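PDB 6WY9: acyl-CoA dehydrogenase domain protein Tcur3481 from Thermomonospora curvata, which binds FAD and probably acts as an acyl-CoA dehydrogenase, a flavoprotein oxidoreductase of the acyl-CoA dehydrogenase family. Local coordinates for residues F176-D179 against A180-G184; Q13-A16 against R17-T21; A214-P217 against W218-V222; A228-Q231 against L232-S236. All coordinates share one frame; numbering follows the deposited sequence.

In the fold
All four contacts are local, each made within one unbroken run of chain, so they follow one another in series and none encloses or crosses another. From the N terminus, contact 2 comes first, inside helix 5-23. Contact 1 follows at the end of strand 172-179, where it closes a beta turn leading to strand 185-191. Contacts 3 and 4 then share helix 215-248: contact 3 takes in its N-cap and first two turns, beside strand 172-179, and contact 4 lies further along, among the C-terminal helices. Their centres are about 21 Å apart. Helix 67-80 touches both contact 2 and contact 4, whose centres lie about 15 Å from each other.

Contact 1 of 4, residues F176-D179 against A180-G184; sequences FLVD and ADAPG
The carbonyl O of Asp179 receives the backbone N of Ala182 at 3.0 Å, and this bond closes a type I beta turn from Asp179 to Ala182. The N-H points reasonably straight at the oxygen (154°), but the carbonyl is approached from well above its own plane, a consequence of how tightly the chain folds back. The methyl of Ala182 lies on the same side of that carbonyl, with CB 3.2 Å from Asp179 O. That methyl also reaches back to the strand, where CG1 of Val178 meets Ala182 CB at 4.0 Å. Val178 holds this branch anti to its backbone nitrogen (chi1 173°). The turn ends strand 172-179 and starts the link to strand 185-191 in the mixed beta sheet of the acyl-CoA dehydrogenase fold; Val206 of strand 206-210 touches both Val178 and Ala182. At the corner, Asp181 keeps its carboxylate between backbone N and carbonyl carbon (chi1 61°), which brings OD1 back to within 3.3 Å of Asp179 CB. The two acidic groups stay apart, Asp179 OD2 lying 4.7 Å from Asp181 OD1, and their like charges probably disfavour a closer approach. Asp179 directs its own carboxylate away from the turn, and OD1 is hydrogen-bonded to ND1 of His162 on the neighbouring strand 160-169.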
loop_
_atom_site.group_PDB
_atom_site.type_symbol
_atom_site.label_atom_id
_atom_site.label_comp_id
_atom_site.label_asym_id
_atom_site.label_seq_id
_atom_site.Cartn_x
_atom_site.Cartn_y
_atom_site.Cartn_z
ATOM N N PHE B 176 29.857 -17.338 -18.907
ATOM C CA PHE B 176 30.873 -18.356 -19.174
ATOM C C PHE B 176 30.416 -19.698 -18.642
ATOM O O PHE B 176 29.906 -19.778 -17.521
ATOM C CB PHE B 176 32.204 -18.009 -18.506
ATOM C CG PHE B 176 32.731 -16.653 -18.870
ATOM C CD1 PHE B 176 32.204 -15.499 -18.280
ATOM C CD2 PHE B 176 33.761 -16.540 -19.789
ATOM C CE1 PHE B 176 32.720 -14.239 -18.631
ATOM C CE2 PHE B 176 34.276 -15.316 -20.147
ATOM C CZ PHE B 176 33.764 -14.163 -19.561
ATOM N N LEU B 177 30.644 -20.754 -19.428
ATOM C CA LEU B 177 30.312 -22.113 -19.028
ATOM C C LEU B 177 31.456 -22.745 -18.244
ATOM O O LEU B 177 32.623 -22.708 -18.670
ATOM C CB LEU B 177 29.979 -22.969 -20.250
ATOM C CG LEU B 177 29.389 -24.342 -19.917
ATOM C CD1 LEU B 177 28.294 -24.700 -20.894
ATOM C CD2 LEU B 177 30.493 -25.396 -19.949
ATOM N N VAL B 178 31.115 -23.371 -17.122
ATOM C CA VAL B 178 32.107 -23.994 -16.254
ATOM C C VAL B 178 31.666 -25.411 -15.925
ATOM O O VAL B 178 30.492 -25.643 -15.605
ATOM C CB VAL B 178 32.292 -23.168 -14.966
ATOM C CG1 VAL B 178 33.179 -23.904 -14.016
ATOM C CG2 VAL B 178 32.876 -21.805 -15.310
ATOM N N ASP B 179 32.602 -26.349 -15.962
ATOM C CA ASP B 179 32.295 -27.703 -15.511
ATOM C C ASP B 179 32.307 -27.744 -13.988
ATOM O O ASP B 179 33.104 -27.056 -13.341
ATOM C CB ASP B 179 33.281 -28.709 -16.119
ATOM C CG ASP B 179 33.090 -28.846 -17.622
ATOM O OD1 ASP B 179 31.946 -28.669 -18.092
ATOM O OD2 ASP B 179 34.069 -29.084 -18.338
ATOM N N ALA B 180 31.376 -28.510 -13.412
ATOM C CA ALA B 180 31.219 -28.531 -11.958
ATOM C C ALA B 180 32.403 -29.172 -11.251
ATOM O O ALA B 180 32.538 -28.998 -10.036
ATOM C CB ALA B 180 29.949 -29.282 -11.553
ATOM N N ASP B 181 33.225 -29.938 -11.975
ATOM C CA ASP B 181 34.449 -30.550 -11.470
ATOM C C ASP B 181 35.705 -29.793 -11.915
ATOM O O ASP B 181 36.815 -30.329 -11.809
ATOM C CB ASP B 181 34.530 -32.009 -11.918
ATOM C CG ASP B 181 34.550 -32.147 -13.430
ATOM O OD1 ASP B 181 34.324 -31.132 -14.123
ATOM O OD2 ASP B 181 34.798 -33.256 -13.933
ATOM N N ALA B 182 35.548 -28.567 -12.410
ATOM C CA ALA B 182 36.687 -27.787 -12.885
ATOM C C ALA B 182 37.706 -27.560 -11.766
ATOM O O ALA B 182 37.319 -27.346 -10.608
ATOM C CB ALA B 182 36.213 -26.433 -13.423
ATOM N N PRO B 183 39.007 -27.539 -12.076
ATOM C CA PRO B 183 39.992 -27.197 -11.044
ATOM C C PRO B 183 39.814 -25.753 -10.593
ATOM O O PRO B 183 39.419 -24.874 -11.365
ATOM C CB PRO B 183 41.347 -27.419 -11.735
ATOM C CG PRO B 183 41.076 -27.331 -13.190
ATOM C CD PRO B 183 39.613 -27.688 -13.409
ATOM N N GLY B 184 40.084 -25.518 -9.312
ATOM C CA GLY B 184 39.889 -24.203 -8.729
ATOM C C GLY B 184 38.463 -23.857 -8.349
ATOM O O GLY B 184 38.212 -22.736 -7.882
#

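Contact 2 of 4, residues Q13-A16 against R17-T21; sequences QGLA and RQIFT
Phe20 rests its ring against Ala16 one helical turn earlier, with CE2 of Phe20 3.9 Å from Ala16 CB. The next ring atom comes close to the backbone, CD2 of Phe20 lying 3.1 Å from Ala16 O in an oblique approach. Its first torsion (chi1 -73°) sets CG anti to the carbonyl carbon, which leans the ring back over the preceding turn. An alanine here is likely to leave the methyl of Ala16 without its aromatic neighbour and open a gap toward Leu43 and Leu47. Next along the helix surface, Leu15 and Ile19 run side by side and point the same way, their CD1 atoms 4.1 Å apart. On another flank, CG of Gln13 sits over one face of the Arg17 guanidinium. The bend at chi3 of Arg17 helps bring that group back beside Gln13, and NH2 then forms a salt bridge with Glu77.

Behind these side chains is the i to i+4 bonding of an alpha helix, which fixes their spacing: Phe20 N donates to Ala16 O at 2.8 Å and Ile19 N to Leu15 O at 3.0 Å. One turn on, Arg17 O accepts both Thr21 N and Thr21 OG1, which arrive from opposite faces of its plane, OG1 at 2.6 Å. Helix 5-23 thus turns Ile19 and Phe20 toward helix 41-49, while Gln13, Ala16, Arg17 and Phe20 meet helix 67-80.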
loop_
_atom_site.group_PDB
_atom_site.type_symbol
_atom_site.label_atom_id
_atom_site.label_comp_id
_atom_site.label_asym_id
_atom_site.label_seq_id
_atom_site.Cartn_x
_atom_site.Cartn_y
_atom_site.Cartn_z
ATOM N N GLN B 13 0.515 -28.224 -20.362
ATOM C CA GLN B 13 0.088 -27.853 -19.024
ATOM C C GLN B 13 -0.582 -29.026 -18.294
ATOM O O GLN B 13 -0.312 -29.282 -17.111
ATOM C CB GLN B 13 -0.845 -26.655 -19.135
ATOM C CG GLN B 13 -1.410 -26.202 -17.831
ATOM C CD GLN B 13 -2.270 -24.976 -18.003
ATOM O OE1 GLN B 13 -1.871 -23.880 -17.635
ATOM N NE2 GLN B 13 -3.455 -25.154 -18.563
ATOM N N GLY B 14 -1.472 -29.742 -18.977
ATOM C CA GLY B 14 -2.123 -30.873 -18.337
ATOM C C GLY B 14 -1.143 -31.957 -17.933
ATOM O O GLY B 14 -1.265 -32.558 -16.860
ATOM N N LEU B 15 -0.163 -32.232 -18.790
ATOM C CA LEU B 15 0.822 -33.262 -18.478
ATOM C C LEU B 15 1.630 -32.865 -17.247
ATOM O O LEU B 15 1.791 -33.659 -16.305
ATOM C CB LEU B 15 1.721 -33.484 -19.695
ATOM C CG LEU B 15 2.739 -34.611 -19.787
ATOM C CD1 LEU B 15 2.149 -35.893 -19.219
ATOM C CD2 LEU B 15 3.204 -34.812 -21.267
ATOM N N ALA B 16 2.151 -31.633 -17.242
ATOM C CA ALA B 16 2.918 -31.174 -16.088
ATOM C C ALA B 16 2.066 -31.210 -14.829
ATOM O O ALA B 16 2.519 -31.657 -13.767
ATOM C CB ALA B 16 3.463 -29.769 -16.328
ATOM N N ARG B 17 0.813 -30.794 -14.944
ATOM C CA ARG B 17 -0.067 -30.790 -13.785
ATOM C C ARG B 17 -0.219 -32.187 -13.198
ATOM O O ARG B 17 -0.197 -32.357 -11.975
ATOM C CB ARG B 17 -1.425 -30.223 -14.169
ATOM C CG ARG B 17 -2.401 -30.170 -13.018
ATOM C CD ARG B 17 -3.538 -29.178 -13.349
ATOM N NE ARG B 17 -3.097 -27.771 -13.325
ATOM C CZ ARG B 17 -3.721 -26.748 -13.920
ATOM N NH1 ARG B 17 -4.832 -26.929 -14.624
ATOM N NH2 ARG B 17 -3.226 -25.524 -13.821
ATOM N N GLN B 18 -0.388 -33.203 -14.053
ATOM C CA GLN B 18 -0.582 -34.551 -13.539
ATOM C C GLN B 18 0.683 -35.049 -12.862
ATOM O O GLN B 18 0.631 -35.688 -11.803
ATOM C CB GLN B 18 -0.968 -35.505 -14.668
ATOM C CG GLN B 18 -1.220 -36.926 -14.170
ATOM C CD GLN B 18 -2.457 -37.023 -13.289
ATOM O OE1 GLN B 18 -2.376 -37.335 -12.088
ATOM N NE2 GLN B 18 -3.612 -36.732 -13.878
ATOM N N ILE B 19 1.834 -34.797 -13.485
ATOM C CA ILE B 19 3.083 -35.292 -12.921
ATOM C C ILE B 19 3.365 -34.597 -11.585
ATOM O O ILE B 19 3.673 -35.244 -10.571
ATOM C CB ILE B 19 4.211 -35.117 -13.949
ATOM C CG1 ILE B 19 3.959 -36.078 -15.128
ATOM C CG2 ILE B 19 5.651 -35.279 -13.339
ATOM C CD1 ILE B 19 4.958 -35.846 -16.230
ATOM N N PHE B 20 3.189 -33.274 -11.549
ATOM C CA PHE B 20 3.429 -32.542 -10.309
ATOM C C PHE B 20 2.439 -32.952 -9.234
ATOM O O PHE B 20 2.798 -33.063 -8.062
ATOM C CB PHE B 20 3.349 -31.029 -10.555
ATOM C CG PHE B 20 4.529 -30.461 -11.310
ATOM C CD1 PHE B 20 5.833 -30.815 -10.979
ATOM C CD2 PHE B 20 4.335 -29.541 -12.328
ATOM C CE1 PHE B 20 6.919 -30.275 -11.653
ATOM C CE2 PHE B 20 5.425 -29.003 -13.008
ATOM C CZ PHE B 20 6.708 -29.368 -12.679
ATOM N N THR B 21 1.178 -33.160 -9.614
ATOM C CA THR B 21 0.158 -33.586 -8.669
ATOM C C THR B 21 0.473 -34.954 -8.074
ATOM O O THR B 21 0.245 -35.185 -6.879
ATOM C CB THR B 21 -1.185 -33.623 -9.374
ATOM O OG1 THR B 21 -1.534 -32.296 -9.776
ATOM C CG2 THR B 21 -2.275 -34.188 -8.426
#

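Contact 3 of 4, residues A214-P217 against W218-V222; sequences AALP and WTLDV
Two hydrogen bonds converge on the carbonyl O of Ala215, both given by Thr219: the hydroxyl OG1 lies 2.7 Å away and the backbone N of Thr219 2.8 Å from that oxygen. They come from opposite faces of the carbonyl plane. The hydroxyl gets there because OG1 is anti to the carbonyl carbon of its own residue (chi1 -61°), which swings it back along the helix. With a valine in its place the second bond would go, and Ala215 O would probably be left with the backbone N-H as its remaining donor here. The other backbone bonds mark the start of helix 215-248. Ala214, at the N-cap position, accepts Trp218 N at a rather long 3.3 Å, and Pro217, which has no N-H to give, serves as acceptor for Asp221 N at 3.1 Å.

Apolar contact is made by Leu216 and Leu220, whose side chains cross obliquely with their CD1 atoms 3.9 Å apart.

Aromatic packing centres on Trp218. Val222 CG2 stands 3.6 Å above the plane of the Trp218 indole, offset toward its rim, while Thr219 OG1 lies at the ring edge, in plane. His100 of helix 87-100 meets the indole edge-to-face, and Leu175 of strand 172-179 touches Ala215 and Thr219, so this first turn lies between helix and sheet. Chemically, a buried threonine hydroxyl here spends its hydrogen on its own helix, which probably lets a polar group sit buried against Ala96 and Leu175.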
loop_
_atom_site.group_PDB
_atom_site.type_symbol
_atom_site.label_atom_id
_atom_site.label_comp_id
_atom_site.label_asym_id
_atom_site.label_seq_id
_atom_site.Cartn_x
_atom_site.Cartn_y
_atom_site.Cartn_z
ATOM N N ALA B 214 26.162 -11.430 -26.410
ATOM C CA ALA B 214 24.880 -10.990 -25.882
ATOM C C ALA B 214 24.320 -11.937 -24.814
ATOM O O ALA B 214 23.202 -11.729 -24.341
ATOM C CB ALA B 214 23.881 -10.827 -27.032
ATOM N N ALA B 215 25.083 -12.953 -24.400
ATOM C CA ALA B 215 24.517 -13.993 -23.547
ATOM C C ALA B 215 24.066 -13.450 -22.199
ATOM O O ALA B 215 23.022 -13.866 -21.687
ATOM C CB ALA B 215 25.518 -15.125 -23.339
ATOM N N LEU B 216 24.845 -12.539 -21.602
ATOM C CA LEU B 216 24.541 -12.134 -20.211
ATOM C C LEU B 216 23.243 -11.357 -20.136
ATOM O O LEU B 216 22.335 -11.772 -19.386
ATOM C CB LEU B 216 25.709 -11.335 -19.625
ATOM C CG LEU B 216 25.382 -10.848 -18.190
ATOM C CD1 LEU B 216 24.909 -11.971 -17.302
ATOM C CD2 LEU B 216 26.549 -10.105 -17.491
ATOM N N PRO B 217 23.071 -10.235 -20.845
ATOM C CA PRO B 217 21.794 -9.509 -20.702
ATOM C C PRO B 217 20.617 -10.348 -21.163
ATOM O O PRO B 217 19.538 -10.264 -20.577
ATOM C CB PRO B 217 21.978 -8.245 -21.563
ATOM C CG PRO B 217 23.350 -8.408 -22.280
ATOM C CD PRO B 217 23.888 -9.763 -21.979
ATOM N N TRP B 218 20.804 -11.175 -22.203
ATOM C CA TRP B 218 19.734 -12.074 -22.629
ATOM C C TRP B 218 19.355 -13.049 -21.515
ATOM O O TRP B 218 18.167 -13.277 -21.223
ATOM C CB TRP B 218 20.184 -12.829 -23.864
ATOM C CG TRP B 218 19.129 -13.532 -24.570
ATOM C CD1 TRP B 218 18.360 -13.043 -25.583
ATOM C CD2 TRP B 218 18.741 -14.894 -24.384
ATOM N NE1 TRP B 218 17.498 -14.015 -26.032
ATOM C CE2 TRP B 218 17.712 -15.162 -25.311
ATOM C CE3 TRP B 218 19.154 -15.910 -23.521
ATOM C CZ2 TRP B 218 17.094 -16.407 -25.404
ATOM C CZ3 TRP B 218 18.536 -17.152 -23.618
ATOM C CH2 TRP B 218 17.524 -17.388 -24.555
ATOM N N THR B 219 20.359 -13.658 -20.897
ATOM C CA THR B 219 20.060 -14.643 -19.874
ATOM C C THR B 219 19.384 -13.987 -18.671
ATOM O O THR B 219 18.478 -14.568 -18.071
ATOM C CB THR B 219 21.341 -15.389 -19.485
ATOM O OG1 THR B 219 21.841 -16.061 -20.635
ATOM C CG2 THR B 219 21.041 -16.451 -18.426
ATOM N N LEU B 220 19.771 -12.759 -18.332
ATOM C CA LEU B 220 19.118 -12.080 -17.213
ATOM C C LEU B 220 17.645 -11.791 -17.516
ATOM O O LEU B 220 16.778 -11.963 -16.651
ATOM C CB LEU B 220 19.873 -10.795 -16.865
ATOM C CG LEU B 220 21.286 -10.981 -16.294
ATOM C CD1 LEU B 220 22.010 -9.648 -16.268
ATOM C CD2 LEU B 220 21.262 -11.597 -14.894
ATOM N N ASP B 221 17.335 -11.345 -18.738
ATOM C CA ASP B 221 15.931 -11.130 -19.102
ATOM C C ASP B 221 15.113 -12.426 -19.065
ATOM O O ASP B 221 13.965 -12.445 -18.588
ATOM C CB ASP B 221 15.854 -10.502 -20.481
ATOM C CG ASP B 221 16.111 -9.009 -20.433
ATOM O OD1 ASP B 221 16.099 -8.441 -19.313
ATOM O OD2 ASP B 221 16.307 -8.425 -21.505
ATOM N N VAL B 222 15.670 -13.506 -19.603
ATOM C CA VAL B 222 14.980 -14.792 -19.585
ATOM C C VAL B 222 14.802 -15.290 -18.159
ATOM O O VAL B 222 13.737 -15.809 -17.801
ATOM C CB VAL B 222 15.749 -15.816 -20.432
ATOM C CG1 VAL B 222 15.199 -17.253 -20.159
ATOM C CG2 VAL B 222 15.689 -15.437 -21.896
#

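Contact 4 of 4, residues A228-Q231 against L232-S236; sequences AAVQ and LGVAS
Val230 and Val234, one turn apart, cross at an angle with CG1 of Val230 4.2 Å from CG2 of Val234. Val230 offers the branch that stands anti to its backbone nitrogen (chi1 179°), while Val234 meets it with the branch beside its own nitrogen, CG2, which also lies 3.3 Å from Val230 O. That oxygen takes the backbone N of Val234 at 2.8 Å, in a nearly straight bond (168°). Gln231 starts out extended and then bends at chi2 (79°), which lays OE1 across Val234, 4.1 Å from its CB. NE2 is hydrogen-bonded to the carbonyl oxygens of Ala304 and Gly337, whereas OE1 is buried with no partner in the model.

The run belongs to the long helix 215-248 of the C-terminal helical domain characteristic of acyl-CoA dehydrogenases, with helices 260-288, 295-319 and 330-340 packed about it. Leu232 takes a different direction from the valines and reaches Ile273 and Leu280 of helix 260-288. Its carbonyl O accepts both the backbone N and the hydroxyl OG of Ser236, from opposite faces of the plane, OG at 2.9 Å.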
loop_
_atom_site.group_PDB
_atom_site.type_symbol
_atom_site.label_atom_id
_atom_site.label_comp_id
_atom_site.label_asym_id
_atom_site.label_seq_id
_atom_site.Cartn_x
_atom_site.Cartn_y
_atom_site.Cartn_z
ATOM N N ALA B 228 9.420 -15.010 -12.830
ATOM C CA ALA B 228 8.052 -14.516 -12.759
ATOM C C ALA B 228 7.054 -15.617 -13.097
ATOM O O ALA B 228 5.977 -15.666 -12.502
ATOM C CB ALA B 228 7.873 -13.314 -13.665
ATOM N N ALA B 229 7.403 -16.544 -14.004
ATOM C CA ALA B 229 6.468 -17.643 -14.280
ATOM C C ALA B 229 6.257 -18.521 -13.045
ATOM O O ALA B 229 5.119 -18.903 -12.722
ATOM C CB ALA B 229 6.953 -18.483 -15.471
ATOM N N VAL B 230 7.345 -18.858 -12.338
ATOM C CA VAL B 230 7.209 -19.685 -11.134
ATOM C C VAL B 230 6.371 -18.940 -10.100
ATOM O O VAL B 230 5.482 -19.510 -9.447
ATOM C CB VAL B 230 8.602 -20.034 -10.563
ATOM C CG1 VAL B 230 8.462 -20.887 -9.272
ATOM C CG2 VAL B 230 9.488 -20.707 -11.628
ATOM N N GLN B 231 6.648 -17.647 -9.940
ATOM C CA GLN B 231 5.942 -16.873 -8.935
ATOM C C GLN B 231 4.462 -16.822 -9.258
ATOM O O GLN B 231 3.615 -16.841 -8.356
ATOM C CB GLN B 231 6.512 -15.445 -8.861
ATOM C CG GLN B 231 5.983 -14.629 -7.651
ATOM C CD GLN B 231 6.699 -15.002 -6.375
ATOM O OE1 GLN B 231 6.915 -16.191 -6.099
ATOM N NE2 GLN B 231 7.084 -13.989 -5.583
ATOM N N LEU B 232 4.133 -16.645 -10.529
ATOM C CA LEU B 232 2.718 -16.677 -10.883
ATOM C C LEU B 232 2.080 -17.975 -10.393
ATOM O O LEU B 232 0.971 -17.956 -9.843
ATOM C CB LEU B 232 2.557 -16.541 -12.397
ATOM C CG LEU B 232 1.114 -16.663 -12.946
ATOM C CD1 LEU B 232 0.145 -15.516 -12.378
ATOM C CD2 LEU B 232 1.225 -16.626 -14.480
ATOM N N GLY B 233 2.759 -19.117 -10.593
ATOM C CA GLY B 233 2.190 -20.384 -10.161
ATOM C C GLY B 233 2.121 -20.491 -8.643
ATOM O O GLY B 233 1.109 -20.932 -8.080
ATOM N N VAL B 234 3.173 -20.041 -7.950
ATOM C CA VAL B 234 3.125 -20.009 -6.487
ATOM C C VAL B 234 1.920 -19.205 -6.005
ATOM O O VAL B 234 1.184 -19.635 -5.113
ATOM C CB VAL B 234 4.429 -19.437 -5.902
ATOM C CG1 VAL B 234 4.280 -19.256 -4.374
ATOM C CG2 VAL B 234 5.641 -20.397 -6.249
ATOM N N ALA B 235 1.740 -17.996 -6.531
ATOM C CA ALA B 235 0.664 -17.155 -6.001
ATOM C C ALA B 235 -0.697 -17.761 -6.315
ATOM O O ALA B 235 -1.609 -17.715 -5.484
ATOM C CB ALA B 235 0.753 -15.730 -6.575
ATOM N N SER B 236 -0.855 -18.306 -7.530
ATOM C CA SER B 236 -2.106 -18.932 -7.930
ATOM C C SER B 236 -2.435 -20.111 -7.019
ATOM O O SER B 236 -3.574 -20.262 -6.563
ATOM C CB SER B 236 -2.008 -19.406 -9.393
ATOM O OG SER B 236 -1.833 -18.285 -10.254
#